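Local structure of uncharacterized protein (Bacteroides ovatus, 4IRT) at residues Ser14-Asn19 and Lys70-Ile75; Glu121-Tyr126 and Ser143-Arg148; Leu138-Ser143 and Ala179-Tyr184; Leu151-Tyr156 and Asp168-Gly173. The protein is of unknown function but, with its BNR-repeat-like beta-propeller domain, is a putative neuraminidase that may cleave sialic acid from glycans. All blocks are in the same frame, centred on the assembly; numbering follows the deposited sequence.

From the N terminus, interaction 1 closes first: the loop at 14-19 meets the loop at 70-75, bracketing the four-stranded sheet of strands 28-31 to 59-63. The other three contacts all involve the sheet of strands 124-131 to 162-167. Interaction 2 joins the start of its first strand to the turn after its second. Interaction 3 packs that second strand against strand 178-185 of the next sheet; it crosses interaction 2, and the two share Ser143. Within the span of interaction 3 lies interaction 4, between the third strand and the linker leading to the next sheet. Interactions 1 and 2 touch where His73 meets Tyr126, while interaction 4 stays clear of interaction 1.

Interaction 1 of 4, residues Ser14-Asn19 and Lys70-Ile75; sequences SCTSVN and KDAHNI
Val18 rests its CG2 methyl against the flat carbonyl group of Asn74, 3.7 Å from both Asn74 C and Asn74 O, and so lies beside the C=O bond rather than beyond the oxygen. The other flat groups serve 70-75 itself: Asp71 OD1 sits in the plane of the His73 ring at its edge, 2.8 Å from His73 ND1 and on the syn side of the carboxylate. That bond fixes the ring's rotation, while one from the backbone N of His73 to the same oxygen closes an Asx turn; His93 stacks on the ring. Across the contact, Val18 CB packs 3.9 Å from Ala72 CA, and Ile75 CG2 presses on Val18 O at 3.3 Å. Thr16 OG1, set between the backbone N and the carbonyl carbon (chi1 72°), accepts from Val18 N in an ST turn; this leaves CG2 facing Lys70 O, 3.6 Å off. No hydrogen bond joins 14-19 to 70-75 directly, though Thr16 OG1 also bonds to Val69 O, just before the second segment, and ties the loops at their edge. Otherwise they meet largely through methyl groups set against backbone, a contact that depends on fit rather than on paired charges.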
loop_
_atom_site.group_PDB
_atom_site.type_symbol
_atom_site.label_atom_id
_atom_site.label_comp_id
_atom_site.label_asym_id
_atom_site.label_seq_id
_atom_site.Cartn_x
_atom_site.Cartn_y
_atom_site.Cartn_z
ATOM N N SER A 14 6.693 -14.721 11.397
ATOM C CA SER A 14 7.133 -15.016 10.028
ATOM C C SER A 14 6.437 -16.200 9.356
ATOM O O SER A 14 6.773 -16.566 8.216
ATOM C CB SER A 14 8.669 -15.243 10.009
ATOM O OG SER A 14 9.360 -14.027 10.258
ATOM N N CYS A 15 5.471 -16.819 10.025
ATOM C CA CYS A 15 4.872 -18.035 9.470
ATOM C C CYS A 15 3.905 -17.750 8.320
ATOM O O CYS A 15 3.626 -18.645 7.510
ATOM C CB CYS A 15 4.155 -18.837 10.553
ATOM S SG CYS A 15 5.237 -19.470 11.865
ATOM N N THR A 16 3.370 -16.526 8.286
ATOM C CA THR A 16 2.658 -15.985 7.147
ATOM C C THR A 16 3.270 -14.622 6.802
ATOM O O THR A 16 4.113 -14.124 7.526
ATOM C CB THR A 16 1.152 -15.748 7.423
ATOM O OG1 THR A 16 1.015 -14.616 8.300
ATOM C CG2 THR A 16 0.472 -16.992 8.008
ATOM N N SER A 17 2.809 -14.017 5.709
ATOM C CA SER A 17 3.282 -12.707 5.238
ATOM C C SER A 17 2.494 -11.523 5.807
ATOM O O SER A 17 2.590 -10.431 5.285
ATOM C CB SER A 17 3.206 -12.642 3.703
ATOM O OG SER A 17 1.907 -12.969 3.242
ATOM N N VAL A 18 1.742 -11.736 6.889
ATOM C CA VAL A 18 0.891 -10.699 7.457
ATOM C C VAL A 18 1.615 -9.382 7.763
ATOM O O VAL A 18 1.047 -8.278 7.585
ATOM C CB VAL A 18 0.068 -11.232 8.672
ATOM C CG1 VAL A 18 0.940 -11.439 9.896
ATOM C CG2 VAL A 18 -1.100 -10.293 8.968
ATOM N N ASN A 19 2.882 -9.466 8.166
ATOM C CA ASN A 19 3.635 -8.248 8.468
ATOM C C ASN A 19 4.197 -7.568 7.240
ATOM O O ASN A 19 4.655 -6.433 7.342
ATOM C CB ASN A 19 4.802 -8.553 9.403
ATOM C CG ASN A 19 4.395 -8.720 10.849
ATOM O OD1 ASN A 19 3.386 -8.187 11.318
ATOM N ND2 ASN A 19 5.215 -9.439 11.582
ATOM N N LYS A 70 -2.313 -15.997 11.487
ATOM C CA LYS A 70 -2.432 -17.088 10.505
ATOM C C LYS A 70 -3.169 -16.727 9.225
ATOM O O LYS A 70 -3.042 -17.447 8.234
ATOM C CB LYS A 70 -3.092 -18.315 11.159
ATOM C CG LYS A 70 -2.180 -18.978 12.151
ATOM C CD LYS A 70 -2.821 -20.209 12.738
ATOM C CE LYS A 70 -2.101 -20.676 13.996
ATOM N NZ LYS A 70 -0.845 -21.379 13.632
ATOM N N ASP A 71 -3.908 -15.615 9.215
ATOM C CA ASP A 71 -4.529 -15.063 8.003
ATOM C C ASP A 71 -3.758 -13.821 7.555
ATOM O O ASP A 71 -3.848 -12.740 8.168
ATOM C CB ASP A 71 -6.002 -14.720 8.272
ATOM C CG ASP A 71 -6.772 -14.425 7.019
ATOM O OD1 ASP A 71 -6.190 -13.912 6.044
ATOM O OD2 ASP A 71 -8.007 -14.655 7.015
ATOM N N ALA A 72 -2.994 -13.966 6.484
ATOM C CA ALA A 72 -2.177 -12.861 5.958
ATOM C C ALA A 72 -2.966 -11.669 5.478
ATOM O O ALA A 72 -2.370 -10.639 5.167
ATOM C CB ALA A 72 -1.267 -13.371 4.830
ATOM N N HIS A 73 -4.296 -11.781 5.362
ATOM C CA HIS A 73 -5.111 -10.604 5.083
ATOM C C HIS A 73 -5.153 -9.600 6.218
ATOM O O HIS A 73 -5.414 -8.400 5.993
ATOM C CB HIS A 73 -6.554 -10.980 4.768
ATOM C CG HIS A 73 -6.700 -11.743 3.489
ATOM N ND1 HIS A 73 -6.547 -13.108 3.418
ATOM C CD2 HIS A 73 -6.958 -11.325 2.228
ATOM C CE1 HIS A 73 -6.696 -13.497 2.162
ATOM N NE2 HIS A 73 -6.976 -12.437 1.427
ATOM N N ASN A 74 -4.946 -10.111 7.430
ATOM C CA ASN A 74 -5.330 -9.423 8.659
ATOM C C ASN A 74 -4.279 -8.384 9.153
ATOM O O ASN A 74 -3.903 -8.326 10.336
ATOM C CB ASN A 74 -5.640 -10.449 9.744
ATOM C CG ASN A 74 -6.941 -11.194 9.505
ATOM O OD1 ASN A 74 -7.214 -11.667 8.387
ATOM N ND2 ASN A 74 -7.741 -11.325 10.555
ATOM N N ILE A 75 -3.841 -7.556 8.209
ATOM C CA ILE A 75 -2.723 -6.635 8.423
ATOM C C ILE A 75 -3.012 -5.476 9.371
ATOM O O ILE A 75 -4.168 -5.179 9.696
ATOM C CB ILE A 75 -2.232 -6.075 7.075
ATOM C CG1 ILE A 75 -3.349 -5.264 6.387
ATOM C CG2 ILE A 75 -1.770 -7.221 6.196
ATOM C CD1 ILE A 75 -3.163 -3.787 6.512
#

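Interaction 2 of 4, residues Glu121-Tyr126 and Ser143-Arg148; sequences EGNVTY and SGSSGR
Asn123 and Gly144 join the two backbones: Gly144 N donates to Asn123 O at 2.8 Å, nearly straight (166° at the hydrogen) and in the carbonyl plane. The same oxygen receives a CA-H...O contact from Ser143 CA at 3.3 Å, just beside Val124 and Ser143, a non-hydrogen-bonded antiparallel pair. Gly144 has a positive phi, and a beta carbon there would clash with Arg148 O. Beyond it the chain folds back in a type I' turn from Ser145 to Arg148. Among the side chains, Asn123 turns its amide toward the loop, CG lying opposite the carbonyl carbon and next to the backbone N (chi1 -62°). In the modelled conformer of Ser145, one of two, OG donates to Asn123 OD1 at 2.6 Å, tilted 26° from the amide's carbonyl plane. Replacing Asn123 with alanine would probably leave that hydroxyl without its acceptor and the Ser145 side chain freer to turn, though the backbone bond could remain. Two waters add bridges, one between Asn123 N and Ser143 OG, the other probably linking Thr125 OG1 and Gly144 O. Strand 124-131, at one border of its sheet, continues the pairing through Thr125 with Arg142 of strand 137-143; on the far side of that strand Ser143 bonds to Asn150, leading into strand 151-157.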
loop_
_atom_site.group_PDB
_atom_site.type_symbol
_atom_site.label_atom_id
_atom_site.label_comp_id
_atom_site.label_asym_id
_atom_site.label_seq_id
_atom_site.Cartn_x
_atom_site.Cartn_y
_atom_site.Cartn_z
ATOM N N GLU A 121 -19.445 -0.495 9.492
ATOM C CA GLU A 121 -18.172 -0.922 10.084
ATOM C C GLU A 121 -18.219 -2.368 10.602
ATOM O O GLU A 121 -17.406 -2.768 11.453
ATOM C CB GLU A 121 -17.791 0.064 11.207
ATOM C CG GLU A 121 -17.483 1.426 10.638
ATOM C CD GLU A 121 -17.273 2.536 11.659
ATOM O OE1 GLU A 121 -17.343 2.324 12.885
ATOM O OE2 GLU A 121 -17.030 3.658 11.187
ATOM N N GLY A 122 -19.150 -3.160 10.057
ATOM C CA GLY A 122 -19.337 -4.551 10.463
ATOM C C GLY A 122 -18.548 -5.592 9.675
ATOM O O GLY A 122 -18.436 -6.732 10.126
ATOM N N ASN A 123 -18.002 -5.208 8.520
ATOM C CA ASN A 123 -17.432 -6.148 7.554
ATOM C C ASN A 123 -16.283 -5.531 6.800
ATOM O O ASN A 123 -16.370 -5.288 5.595
ATOM C CB ASN A 123 -18.489 -6.585 6.533
ATOM C CG ASN A 123 -19.643 -7.311 7.173
ATOM O OD1 ASN A 123 -19.630 -8.532 7.293
ATOM N ND2 ASN A 123 -20.639 -6.559 7.620
ATOM N N VAL A 124 -15.201 -5.293 7.525
ATOM C CA VAL A 124 -14.066 -4.513 7.045
ATOM C C VAL A 124 -12.982 -5.449 6.554
ATOM O O VAL A 124 -12.743 -6.521 7.155
ATOM C CB VAL A 124 -13.481 -3.688 8.211
ATOM C CG1 VAL A 124 -12.172 -3.029 7.830
ATOM C CG2 VAL A 124 -14.509 -2.686 8.733
ATOM N N THR A 125 -12.331 -5.042 5.462
ATOM C CA THR A 125 -11.088 -5.671 5.026
ATOM C C THR A 125 -10.193 -4.540 4.495
ATOM O O THR A 125 -10.704 -3.556 3.993
ATOM C CB THR A 125 -11.303 -6.734 3.916
ATOM O OG1 THR A 125 -12.392 -7.620 4.258
ATOM C CG2 THR A 125 -10.043 -7.629 3.694
ATOM N N TYR A 126 -8.875 -4.706 4.603
ATOM C CA TYR A 126 -7.881 -3.809 3.987
ATOM C C TYR A 126 -7.970 -2.355 4.488
ATOM O O TYR A 126 -8.204 -1.433 3.709
ATOM C CB TYR A 126 -7.976 -3.838 2.454
ATOM C CG TYR A 126 -7.915 -5.232 1.869
ATOM C CD1 TYR A 126 -6.880 -6.108 2.203
ATOM C CD2 TYR A 126 -8.898 -5.680 1.002
ATOM C CE1 TYR A 126 -6.828 -7.390 1.684
ATOM C CE2 TYR A 126 -8.850 -6.957 0.463
ATOM C CZ TYR A 126 -7.815 -7.802 0.802
ATOM O OH TYR A 126 -7.787 -9.062 0.262
ATOM N N SER A 143 -15.641 -2.629 2.384
ATOM C CA SER A 143 -16.753 -3.114 3.170
ATOM C C SER A 143 -17.467 -4.240 2.439
ATOM O O SER A 143 -17.828 -4.092 1.263
ATOM C CB SER A 143 -17.767 -1.991 3.408
ATOM O OG SER A 143 -18.847 -2.497 4.181
ATOM N N GLY A 144 -17.714 -5.347 3.136
ATOM C CA GLY A 144 -18.541 -6.440 2.576
ATOM C C GLY A 144 -17.929 -7.792 2.899
ATOM O O GLY A 144 -16.739 -7.896 3.172
ATOM N N SER A 145 -18.772 -8.815 2.898
ATOM C CA SER A 145 -18.340 -10.197 3.094
ATOM C C SER A 145 -18.925 -11.050 1.967
ATOM O O SER A 145 -19.831 -10.605 1.255
ATOM C CB SER A 145 -18.836 -10.731 4.453
ATOM O OG SER A 145 -18.350 -9.951 5.546
ATOM N N SER A 146 -18.405 -12.266 1.837
ATOM C CA SER A 146 -18.937 -13.277 0.915
ATOM C C SER A 146 -18.867 -12.806 -0.523
ATOM O O SER A 146 -19.764 -13.086 -1.330
ATOM C CB SER A 146 -20.377 -13.627 1.286
ATOM O OG SER A 146 -20.485 -13.926 2.666
ATOM N N GLY A 147 -17.803 -12.062 -0.811
ATOM C CA GLY A 147 -17.532 -11.569 -2.152
ATOM C C GLY A 147 -17.929 -10.131 -2.395
ATOM O O GLY A 147 -17.448 -9.540 -3.362
ATOM N N ARG A 148 -18.795 -9.563 -1.554
ATOM C CA ARG A 148 -19.133 -8.153 -1.682
ATOM C C ARG A 148 -17.957 -7.289 -1.267
ATOM O O ARG A 148 -17.176 -7.623 -0.388
ATOM C CB ARG A 148 -20.378 -7.730 -0.879
ATOM C CG ARG A 148 -21.700 -8.241 -1.438
ATOM C CD ARG A 148 -22.084 -9.525 -0.736
ATOM N NE ARG A 148 -23.104 -10.297 -1.424
ATOM C CZ ARG A 148 -23.678 -11.388 -0.912
ATOM N NH1 ARG A 148 -23.338 -11.830 0.303
ATOM N NH2 ARG A 148 -24.600 -12.033 -1.613
HETATM O O HOH W 1 -17.995 -2.884 6.791
HETATM O O HOH W 2 -14.508 -6.474 3.272
#

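Interaction 3 of 4, residues Leu138-Ser143 and Ala179-Tyr184; sequences LFVYRS and AYWQLY
Trp181 stands between the two strands, its indole reaching from 179-184 to meet Val140, Tyr141 and Arg142. CG sits between the backbone N and the carbonyl carbon (chi1 55°), which raises the ring system toward the other strand. The Val140 side chain slants across the indole, bringing CG1 within 3.6 Å of Trp181 NE1. Farther along, the six-membered ring approaches the backbone: Trp181 CZ2 is 3.8 Å from Tyr141 O, and Arg142 CA lies in the ring plane at its edge. The aliphatic base of Arg142 runs at about a right angle to the indole, with Arg142 CB 3.8 Å from Trp181 CH2. Bent at chi3, the Arg142 chain then carries its guanidinium on to Tyr180, whose CE1 comes 3.9 Å from Arg142 NH1 at the guanidinium edge, the two planes 63° apart; Arg142 has a second conformer, so this last approach may be partial. At the other end, Val140 CG2 meets Leu183 CD2 at 4.3 Å. A serine in place of Trp181 would probably take away the ring that Val140 and the Arg142 stem pack against and open a gap between the strands. No hydrogen bond joins these strands, which run antiparallel (170°) with axes 9.4 Å apart. Such side-chain packing between separate four-stranded sheets is the interface of adjacent blades in a beta-propeller.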
loop_
_atom_site.group_PDB
_atom_site.type_symbol
_atom_site.label_atom_id
_atom_site.label_comp_id
_atom_site.label_asym_id
_atom_site.label_seq_id
_atom_site.Cartn_x
_atom_site.Cartn_y
_atom_site.Cartn_z
ATOM N N LEU A 138 -7.170 10.605 6.058
ATOM C CA LEU A 138 -8.109 9.823 5.258
ATOM C C LEU A 138 -8.014 8.366 5.669
ATOM O O LEU A 138 -6.923 7.876 5.949
ATOM C CB LEU A 138 -7.741 9.931 3.785
ATOM C CG LEU A 138 -8.873 9.698 2.805
ATOM C CD1 LEU A 138 -9.827 10.885 2.770
ATOM C CD2 LEU A 138 -8.303 9.428 1.418
ATOM N N PHE A 139 -9.153 7.679 5.695
ATOM C CA PHE A 139 -9.181 6.244 5.918
ATOM C C PHE A 139 -10.005 5.628 4.818
ATOM O O PHE A 139 -11.080 6.101 4.498
ATOM C CB PHE A 139 -9.791 5.898 7.249
ATOM C CG PHE A 139 -9.746 4.415 7.610
ATOM C CD1 PHE A 139 -8.545 3.789 7.932
ATOM C CD2 PHE A 139 -10.916 3.690 7.712
ATOM C CE1 PHE A 139 -8.520 2.457 8.343
ATOM C CE2 PHE A 139 -10.905 2.368 8.112
ATOM C CZ PHE A 139 -9.716 1.750 8.432
ATOM N N VAL A 140 -9.480 4.561 4.257
ATOM C CA VAL A 140 -10.163 3.828 3.217
ATOM C C VAL A 140 -10.180 2.353 3.592
ATOM O O VAL A 140 -9.199 1.834 4.143
ATOM C CB VAL A 140 -9.532 3.995 1.828
ATOM C CG1 VAL A 140 -10.299 3.161 0.818
ATOM C CG2 VAL A 140 -9.534 5.446 1.411
ATOM N N TYR A 141 -11.296 1.690 3.301
ATOM C CA TYR A 141 -11.383 0.251 3.511
ATOM C C TYR A 141 -12.398 -0.349 2.552
ATOM O O TYR A 141 -13.167 0.388 1.926
ATOM C CB TYR A 141 -11.737 -0.062 4.976
ATOM C CG TYR A 141 -13.119 0.378 5.459
ATOM C CD1 TYR A 141 -13.350 1.693 5.817
ATOM C CD2 TYR A 141 -14.183 -0.515 5.552
ATOM C CE1 TYR A 141 -14.586 2.110 6.266
ATOM C CE2 TYR A 141 -15.425 -0.106 6.013
ATOM C CZ TYR A 141 -15.624 1.218 6.370
ATOM O OH TYR A 141 -16.858 1.666 6.834
ATOM N N ARG A 142 -12.359 -1.679 2.461
ATOM C CA ARG A 142 -13.347 -2.437 1.696
ATOM C C ARG A 142 -14.397 -2.978 2.658
ATOM O O ARG A 142 -14.096 -3.679 3.636
ATOM C CB ARG A 142 -12.749 -3.618 0.911
ATOM C CG ARG A 142 -13.792 -4.325 0.042
ATOM C CD ARG A 142 -13.321 -5.609 -0.632
ATOM N NE ARG A 142 -13.263 -6.759 0.264
ATOM C CZ ARG A 142 -12.670 -7.914 -0.050
ATOM N NH1 ARG A 142 -12.119 -8.065 -1.249
ATOM N NH2 ARG A 142 -12.638 -8.915 0.813
ATOM N N SER A 143 -15.641 -2.629 2.384
ATOM C CA SER A 143 -16.753 -3.114 3.170
ATOM C C SER A 143 -17.467 -4.240 2.439
ATOM O O SER A 143 -17.828 -4.092 1.263
ATOM C CB SER A 143 -17.767 -1.991 3.408
ATOM O OG SER A 143 -18.847 -2.497 4.181
ATOM N N ALA A 179 -13.737 -4.203 -7.582
ATOM C CA ALA A 179 -12.509 -3.445 -7.852
ATOM C C ALA A 179 -11.480 -3.716 -6.765
ATOM O O ALA A 179 -11.857 -4.071 -5.638
ATOM C CB ALA A 179 -12.824 -1.971 -7.903
ATOM N N TYR A 180 -10.191 -3.549 -7.114
ATOM C CA TYR A 180 -9.081 -3.519 -6.178
ATOM C C TYR A 180 -8.285 -2.285 -6.475
ATOM O O TYR A 180 -7.854 -2.083 -7.616
ATOM C CB TYR A 180 -8.195 -4.751 -6.306
ATOM C CG TYR A 180 -8.929 -5.980 -5.893
ATOM C CD1 TYR A 180 -8.943 -6.385 -4.557
ATOM C CD2 TYR A 180 -9.621 -6.724 -6.818
ATOM C CE1 TYR A 180 -9.651 -7.522 -4.164
ATOM C CE2 TYR A 180 -10.327 -7.857 -6.442
ATOM C CZ TYR A 180 -10.343 -8.242 -5.114
ATOM O OH TYR A 180 -11.066 -9.360 -4.769
ATOM N N TRP A 181 -8.105 -1.470 -5.441
ATOM C CA TRP A 181 -7.591 -0.120 -5.588
ATOM C C TRP A 181 -6.319 0.127 -4.800
ATOM O O TRP A 181 -5.954 -0.646 -3.943
ATOM C CB TRP A 181 -8.661 0.899 -5.152
ATOM C CG TRP A 181 -9.183 0.658 -3.746
ATOM C CD1 TRP A 181 -8.630 1.041 -2.583
ATOM C CD2 TRP A 181 -10.389 -0.062 -3.411
ATOM N NE1 TRP A 181 -9.405 0.591 -1.507
ATOM C CE2 TRP A 181 -10.499 -0.074 -2.010
ATOM C CE3 TRP A 181 -11.365 -0.704 -4.175
ATOM C CZ2 TRP A 181 -11.540 -0.720 -1.355
ATOM C CZ3 TRP A 181 -12.399 -1.318 -3.541
ATOM C CH2 TRP A 181 -12.480 -1.340 -2.131
ATOM N N GLN A 182 -5.678 1.246 -5.112
ATOM C CA GLN A 182 -4.580 1.844 -4.343
ATOM C C GLN A 182 -4.624 3.357 -4.497
ATOM O O GLN A 182 -5.176 3.879 -5.481
ATOM C CB GLN A 182 -3.197 1.286 -4.782
ATOM C CG GLN A 182 -2.918 1.354 -6.296
ATOM C CD GLN A 182 -3.431 0.166 -7.080
ATOM O OE1 GLN A 182 -3.561 -0.950 -6.557
ATOM N NE2 GLN A 182 -3.747 0.400 -8.364
ATOM N N LEU A 183 -4.118 4.060 -3.492
ATOM C CA LEU A 183 -4.182 5.511 -3.434
ATOM C C LEU A 183 -2.859 6.076 -2.999
ATOM O O LEU A 183 -1.990 5.350 -2.514
ATOM C CB LEU A 183 -5.255 6.009 -2.451
ATOM C CG LEU A 183 -6.669 5.534 -2.719
ATOM C CD1 LEU A 183 -6.961 4.240 -1.994
ATOM C CD2 LEU A 183 -7.729 6.520 -2.310
ATOM N N TYR A 184 -2.752 7.379 -3.157
ATOM C CA TYR A 184 -1.608 8.141 -2.698
ATOM C C TYR A 184 -2.019 9.596 -2.575
ATOM O O TYR A 184 -2.745 10.110 -3.432
ATOM C CB TYR A 184 -0.470 8.018 -3.688
ATOM C CG TYR A 184 0.854 8.600 -3.252
ATOM C CD1 TYR A 184 1.698 7.868 -2.421
ATOM C CD2 TYR A 184 1.305 9.840 -3.729
ATOM C CE1 TYR A 184 2.935 8.364 -2.024
ATOM C CE2 TYR A 184 2.551 10.346 -3.342
ATOM C CZ TYR A 184 3.373 9.573 -2.491
ATOM O OH TYR A 184 4.612 10.020 -2.089
#

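Interaction 4 of 4, residues Leu151-Tyr156 and Asp168-Gly173; sequences LVMNRY and DILIDG. With EDO (1,2-ethanediol), chain K.
Leu151, Met153, Leu170 and Ile171 make up the close-packed part of this contact. Met153, present as selenomethionine, bends at chi3 (-65°) and brings CE to 3.8 Å from Leu170 CD2, the two side chains slanting past each other. Leu151 and Leu170 instead lie side by side and point the same way, CD2 to CD2 at 4.2 Å. The other Leu151 methyl, CD1, meets Ile171 CD1 at 3.9 Å; Leu193 of strand 191-198 touches both leucines, and Trp195 and Trp197 of that strand pack on Ile171. The segment 151-156 belongs to the third strand of one propeller blade, whereas 168-173 follows the blade's outermost strand and leads to strand 178-185, the first of the next blade, so this apolar cluster packs the inter-blade linker against the third strand. The backbones themselves are less intimately joined, for no direct hydrogen bond crosses between the segments. A water lies 2.6 Å from Leu151 O, probably donating to it, and accepts from Leu170 N at 2.9 Å. Beside it, a 1,2-ethanediol probably left from crystallisation accepts through O2 from Leu151 N (2.9 Å) and donates from O2 to Ile171 O (2.7 Å). At the exposed margin, the Asp168 side chain leaves its backbone away from 151-156 and its carboxylate forms a salt bridge to Arg165, while the carbonyl oxygen of Asp168 takes a hydrogen bond from Asn150.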
loop_
_atom_site.group_PDB
_atom_site.type_symbol
_atom_site.label_atom_id
_atom_site.label_comp_id
_atom_site.label_asym_id
_atom_site.label_seq_id
_atom_site.Cartn_x
_atom_site.Cartn_y
_atom_site.Cartn_z
ATOM N N LEU A 151 -15.734 0.317 -1.823
ATOM C CA LEU A 151 -14.763 1.253 -1.257
ATOM C C LEU A 151 -15.458 2.281 -0.373
ATOM O O LEU A 151 -16.325 3.023 -0.836
ATOM C CB LEU A 151 -14.015 1.984 -2.382
ATOM C CG LEU A 151 -12.836 2.883 -1.982
ATOM C CD1 LEU A 151 -11.944 3.106 -3.205
ATOM C CD2 LEU A 151 -13.301 4.223 -1.406
ATOM N N VAL A 152 -15.063 2.341 0.906
ATOM C CA VAL A 152 -15.592 3.340 1.817
ATOM C C VAL A 152 -14.453 4.250 2.268
ATOM O O VAL A 152 -13.369 3.773 2.591
ATOM C CB VAL A 152 -16.240 2.675 3.036
ATOM C CG1 VAL A 152 -16.745 3.690 4.038
ATOM C CG2 VAL A 152 -17.362 1.753 2.573
HETATM N N MSE A 153 -14.740 5.546 2.292
HETATM C CA MSE A 153 -13.761 6.581 2.539
HETATM C C MSE A 153 -14.272 7.557 3.568
HETATM O O MSE A 153 -15.364 8.149 3.446
HETATM C CB MSE A 153 -13.413 7.251 1.205
HETATM C CG MSE A 153 -12.524 8.479 1.348
HETATM SE SE MSE A 153 -12.156 9.343 -0.379
HETATM C CE MSE A 153 -11.133 7.935 -1.267
ATOM N N ASN A 154 -13.468 7.718 4.605
ATOM C CA ASN A 154 -13.744 8.621 5.702
ATOM C C ASN A 154 -12.634 9.640 5.866
ATOM O O ASN A 154 -11.516 9.435 5.401
ATOM C CB ASN A 154 -13.798 7.841 7.008
ATOM C CG ASN A 154 -14.917 6.826 7.062
ATOM O OD1 ASN A 154 -15.952 6.964 6.418
ATOM N ND2 ASN A 154 -14.708 5.786 7.875
ATOM N N ARG A 155 -12.947 10.713 6.588
ATOM C CA ARG A 155 -11.991 11.750 6.918
ATOM C C ARG A 155 -11.992 12.035 8.408
ATOM O O ARG A 155 -13.053 12.112 9.034
ATOM C CB ARG A 155 -12.280 13.051 6.160
ATOM C CG ARG A 155 -11.312 14.195 6.489
ATOM C CD ARG A 155 -11.558 15.369 5.557
ATOM N NE ARG A 155 -10.840 16.600 5.918
ATOM C CZ ARG A 155 -10.997 17.760 5.271
ATOM N NH1 ARG A 155 -11.840 17.863 4.236
ATOM N NH2 ARG A 155 -10.343 18.837 5.670
ATOM N N TYR A 156 -10.800 12.216 8.966
ATOM C CA TYR A 156 -10.631 12.569 10.376
ATOM C C TYR A 156 -10.304 14.037 10.485
ATOM O O TYR A 156 -9.272 14.486 9.989
ATOM C CB TYR A 156 -9.497 11.776 11.002
ATOM C CG TYR A 156 -9.296 12.056 12.477
ATOM C CD1 TYR A 156 -10.203 11.578 13.421
ATOM C CD2 TYR A 156 -8.202 12.779 12.928
ATOM C CE1 TYR A 156 -10.026 11.807 14.782
ATOM C CE2 TYR A 156 -8.009 13.014 14.297
ATOM C CZ TYR A 156 -8.925 12.524 15.204
ATOM O OH TYR A 156 -8.759 12.744 16.542
ATOM N N ASP A 168 -19.608 7.206 0.294
ATOM C CA ASP A 168 -20.304 5.936 0.471
ATOM C C ASP A 168 -20.188 5.084 -0.771
ATOM O O ASP A 168 -20.066 3.871 -0.669
ATOM C CB ASP A 168 -21.802 6.202 0.710
ATOM C CG ASP A 168 -22.081 6.685 2.107
ATOM O OD1 ASP A 168 -21.726 5.940 3.038
ATOM O OD2 ASP A 168 -22.658 7.796 2.279
ATOM N N ILE A 169 -20.346 5.700 -1.940
ATOM C CA ILE A 169 -20.113 4.986 -3.191
ATOM C C ILE A 169 -19.294 5.809 -4.190
ATOM O O ILE A 169 -19.800 6.742 -4.846
ATOM C CB ILE A 169 -21.411 4.495 -3.850
ATOM C CG1 ILE A 169 -22.356 3.853 -2.815
ATOM C CG2 ILE A 169 -21.066 3.487 -4.936
ATOM C CD1 ILE A 169 -23.573 3.191 -3.417
ATOM N N LEU A 170 -18.030 5.431 -4.316
ATOM C CA LEU A 170 -17.095 6.099 -5.182
ATOM C C LEU A 170 -16.860 5.289 -6.447
ATOM O O LEU A 170 -16.910 5.839 -7.541
ATOM C CB LEU A 170 -15.780 6.307 -4.431
ATOM C CG LEU A 170 -14.670 7.037 -5.165
ATOM C CD1 LEU A 170 -15.156 8.355 -5.767
ATOM C CD2 LEU A 170 -13.531 7.294 -4.188
ATOM N N ILE A 171 -16.624 3.978 -6.281
ATOM C CA ILE A 171 -16.452 3.051 -7.396
ATOM C C ILE A 171 -17.619 2.074 -7.336
ATOM O O ILE A 171 -17.879 1.465 -6.299
ATOM C CB ILE A 171 -15.122 2.295 -7.327
ATOM C CG1 ILE A 171 -13.922 3.240 -7.309
ATOM C CG2 ILE A 171 -14.957 1.369 -8.512
ATOM C CD1 ILE A 171 -12.614 2.523 -7.021
ATOM N N ASP A 172 -18.352 1.973 -8.447
ATOM C CA ASP A 172 -19.573 1.197 -8.514
ATOM C C ASP A 172 -19.331 -0.043 -9.363
ATOM O O ASP A 172 -19.114 0.061 -10.565
ATOM C CB ASP A 172 -20.692 2.061 -9.132
ATOM C CG ASP A 172 -22.070 1.434 -9.028
ATOM O OD1 ASP A 172 -22.227 0.302 -8.494
ATOM O OD2 ASP A 172 -23.023 2.106 -9.493
ATOM N N GLY A 173 -19.381 -1.198 -8.710
ATOM C CA GLY A 173 -19.300 -2.498 -9.370
ATOM C C GLY A 173 -20.616 -2.962 -9.956
ATOM O O GLY A 173 -20.667 -4.026 -10.560
HETATM C C1 EDO K . -16.317 -1.723 -6.425
HETATM O O1 EDO K . -17.256 -2.626 -5.847
HETATM C C2 EDO K . -15.554 -0.975 -5.319
HETATM O O2 EDO K . -16.402 -0.081 -4.589
HETATM O O HOH W 3 -17.212 2.892 -3.298
#